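Local coordinates for nucleotidyl transferase AbiEii/AbiGii toxin family protein (Mycobacterium tuberculosis, PDB 6Y56) that acts as a nucleotidyltransferase toxin, MenT4, of a toxin-antitoxin system and probably modifies the acceptor stems of tRNA to restrain growth, at residues 139-144 and 155-160. Residues are numbered along the deposited sequence; the frame is centred on the assembly and turned at random.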
ATOM      1  N   LEU A 139       8.912  11.877   4.855  1.00 14.75           N
ATOM      2  CA  LEU A 139       8.490  11.875   6.281  1.00 14.90           C
ATOM      3  C   LEU A 139       7.135  12.580   6.369  1.00 15.16           C
ATOM      4  O   LEU A 139       7.082  13.804   6.148  1.00 21.23           O
ATOM      5  CB  LEU A 139       9.533  12.620   7.114  1.00 13.81           C
ATOM      6  CG  LEU A 139       9.270  12.610   8.616  1.00 14.38           C
ATOM      7  CD1 LEU A 139       9.355  11.196   9.165  1.00 13.79           C
ATOM      8  CD2 LEU A 139      10.237  13.531   9.343  1.00 18.05           C
ATOM      9  N   LEU A 140       6.091  11.842   6.734  1.00 13.11           N
ATOM     10  CA  LEU A 140       4.738  12.445   6.733  1.00 13.00           C
ATOM     11  C   LEU A 140       4.007  12.224   8.054  1.00 13.00           C
ATOM     12  O   LEU A 140       4.153  11.166   8.671  1.00 14.37           O
ATOM     13  CB  LEU A 140       3.910  11.787   5.623  1.00 14.60           C
ATOM     14  CG  LEU A 140       4.315  12.081   4.180  1.00 14.63           C
ATOM     15  CD1 LEU A 140       3.400  11.341   3.216  1.00 16.43           C
ATOM     16  CD2 LEU A 140       4.274  13.573   3.906  1.00 18.74           C
ATOM     17  N   ALA A 141       3.277  13.253   8.463  1.00 13.89           N
ATOM     18  CA  ALA A 141       2.296  13.133   9.530  1.00 14.18           C
ATOM     19  C   ALA A 141       1.059  12.372   9.040  1.00 13.83           C
ATOM     20  O   ALA A 141       0.796  12.265   7.841  1.00 16.22           O
ATOM     21  CB  ALA A 141       1.860  14.515  10.057  1.00 15.23           C
ATOM     22  N   PHE A 142       0.305  11.815   9.989  1.00 12.67           N
ATOM     23  CA  PHE A 142      -1.009  11.280   9.659  1.00 13.51           C
ATOM     24  C   PHE A 142      -1.966  12.430   9.362  1.00 14.88           C
ATOM     25  O   PHE A 142      -1.912  13.483  10.009  1.00 16.93           O
ATOM     26  CB  PHE A 142      -1.583  10.518  10.854  1.00 14.86           C
ATOM     27  CG  PHE A 142      -0.973   9.157  11.075  1.00 14.40           C
ATOM     28  CD1 PHE A 142       0.395   8.980  11.267  1.00 15.17           C
ATOM     29  CD2 PHE A 142      -1.784   8.045  11.100  1.00 14.34           C
ATOM     30  CE1 PHE A 142       0.927   7.695  11.482  1.00 16.48           C
ATOM     31  CE2 PHE A 142      -1.264   6.770  11.321  1.00 15.20           C
ATOM     32  CZ  PHE A 142       0.083   6.596  11.507  1.00 15.85           C
ATOM     33  N   ILE A 143      -2.816  12.253   8.351  1.00 13.81           N
ATOM     34  CA  ILE A 143      -3.903  13.204   8.118  1.00 14.32           C
ATOM     35  C   ILE A 143      -4.804  13.191   9.341  1.00 14.72           C
ATOM     36  O   ILE A 143      -5.233  12.124   9.797  1.00 15.63           O
ATOM     37  CB  ILE A 143      -4.673  12.804   6.851  1.00 14.56           C
ATOM     38  CG1 ILE A 143      -3.739  12.735   5.636  1.00 16.86           C
ATOM     39  CG2 ILE A 143      -5.835  13.749   6.619  1.00 17.86           C
ATOM     40  CD1 ILE A 143      -3.203  14.086   5.206  1.00 18.70           C
ATOM     41  N   GLN A 144      -5.071  14.369   9.898  1.00 15.77           N
ATOM     42  CA  GLN A 144      -5.816  14.451  11.152  1.00 17.61           C
ATOM     43  C   GLN A 144      -7.287  14.122  10.935  1.00 18.05           C
ATOM     44  O   GLN A 144      -7.943  14.696  10.059  1.00 19.49           O
ATOM     45  CB  GLN A 144      -5.682  15.848  11.751  1.00 19.85           C
ATOM     46  CG  GLN A 144      -4.300  16.129  12.315  1.00 25.24           C
ATOM     47  CD  GLN A 144      -4.153  17.538  12.861  1.00 35.19           C
ATOM     48  OE1 GLN A 144      -5.051  18.370  12.727  1.00 39.13           O
ATOM     49  NE2 GLN A 144      -3.005  17.816  13.470  1.00 38.70           N
ATOM     50  N   LEU A 155      -0.141  10.935  17.134  1.00 17.60           N
ATOM     51  CA  LEU A 155       0.326  10.019  16.107  1.00 15.61           C
ATOM     52  C   LEU A 155       1.704  10.451  15.599  1.00 16.37           C
ATOM     53  O   LEU A 155       2.024  11.642  15.573  1.00 18.29           O
ATOM     54  CB  LEU A 155      -0.676   9.972  14.958  1.00 15.46           C
ATOM     55  CG  LEU A 155      -1.935   9.179  15.337  1.00 16.08           C
ATOM     56  CD1 LEU A 155      -3.068   9.472  14.379  1.00 16.91           C
ATOM     57  CD2 LEU A 155      -1.659   7.679  15.418  1.00 17.44           C
ATOM     58  N   PRO A 156       2.534   9.499  15.186  1.00 15.39           N
ATOM     59  CA  PRO A 156       3.911   9.816  14.803  1.00 14.63           C
ATOM     60  C   PRO A 156       3.993  10.371  13.389  1.00 15.62           C
ATOM     61  O   PRO A 156       3.036  10.341  12.613  1.00 16.17           O
ATOM     62  CB  PRO A 156       4.583   8.440  14.851  1.00 17.11           C
ATOM     63  CG  PRO A 156       3.484   7.488  14.458  1.00 16.96           C
ATOM     64  CD  PRO A 156       2.275   8.047  15.163  1.00 15.21           C
ATOM     65  N   THR A 157       5.173  10.875  13.058  1.00 15.43           N
ATOM     66  CA  THR A 157       5.535  11.073  11.665  1.00 15.21           C
ATOM     67  C   THR A 157       6.343   9.865  11.227  1.00 14.74           C
ATOM     68  O   THR A 157       7.149   9.334  11.997  1.00 16.26           O
ATOM     69  CB  THR A 157       6.328  12.366  11.453  1.00 15.89           C
ATOM     70  OG1 THR A 157       7.536  12.366  12.232  1.00 17.63           O
ATOM     71  CG2 THR A 157       5.488  13.569  11.831  1.00 17.83           C
ATOM     72  N   LEU A 158       6.089   9.408   9.999  1.00 14.22           N
ATOM     73  CA  LEU A 158       6.704   8.180   9.513  1.00 13.76           C
ATOM     74  C   LEU A 158       7.262   8.406   8.116  1.00 12.12           C
ATOM     75  O   LEU A 158       6.652   9.121   7.316  1.00 12.62           O
ATOM     76  CB  LEU A 158       5.659   7.056   9.429  1.00 15.35           C
ATOM     77  CG  LEU A 158       5.105   6.555  10.765  1.00 15.46           C
ATOM     78  CD1 LEU A 158       4.015   5.542  10.486  1.00 19.86           C
ATOM     79  CD2 LEU A 158       6.213   5.944  11.590  1.00 18.33           C
ATOM     80  N   PRO A 159       8.399   7.797   7.788  1.00 11.02           N
ATOM     81  CA  PRO A 159       8.859   7.787   6.394  1.00 12.35           C
ATOM     82  C   PRO A 159       7.930   6.931   5.554  1.00 12.21           C
ATOM     83  O   PRO A 159       7.682   5.763   5.861  1.00 12.27           O
ATOM     84  CB  PRO A 159      10.263   7.181   6.472  1.00 14.06           C
ATOM     85  CG  PRO A 159      10.327   6.520   7.766  1.00 19.59           C
ATOM     86  CD  PRO A 159       9.330   7.126   8.701  1.00 13.24           C
ATOM     87  N   VAL A 160       7.429   7.525   4.484  1.00 11.62           N
ATOM     88  CA  VAL A 160       6.453   6.908   3.597  1.00 12.02           C
ATOM     89  C   VAL A 160       7.023   6.890   2.183  1.00 11.30           C
ATOM     90  O   VAL A 160       7.785   7.779   1.786  1.00 12.60           O
ATOM     91  CB  VAL A 160       5.115   7.687   3.669  1.00 13.90           C
ATOM     92  CG1 VAL A 160       4.122   7.259   2.577  1.00 15.10           C
ATOM     93  CG2 VAL A 160       4.480   7.530   5.057  1.00 14.68           C
TER
HETATM   94  O   HOH W   1       0.989  12.453  12.710  1.00 19.03           O
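Leu140 and Leu158 face each other as a hydrogen-bonded antiparallel pair and exchange two nearly straight backbone bonds: Leu140 N gives to Leu158 O at 2.8 Å, and Leu158 N to Leu140 O at 2.9 Å. Leu140 O also receives a CA-H...O contact from Thr157 CA. Beyond Ala141 and Thr157 the chains open out, and a water bridges them, accepting from Phe142 N and donating to Pro156 O, each at 2.9 Å.

Phe142 carries most of the packing beyond the strands. Its first side-chain bond points toward 155-160, and with CG anti to the carbonyl carbon and beside the backbone N (chi1 -76°) the ring lies against Leu155, Pro156 and Leu158. Leu155 CB forms a CH-pi contact over one face, 4.2 Å from the centroid and offset toward the rim, while Pro156 O lies at the edge, 3.3 Å from Phe142 CD1. Leu158 CD1 approaches the ring obliquely. On the same sheet face as Leu158, Leu140 CD1 rests against Val160 CB at 4.1 Å, whereas Leu139, Thr157 and Pro159 line the other face, where Leu139 CD1 lies near Thr157 OG1 and Pro159 CD.

The pairing forms a two-stranded antiparallel hairpin with a long connection. Helix 19-38 reaches Phe142, Leu155 and Pro156, helix 50-59 meets Leu140, Phe142 and Val160, and Phe48 of strand 47-49, an outermost strand of the six-stranded mixed sheet, touches Leu158 and Val160.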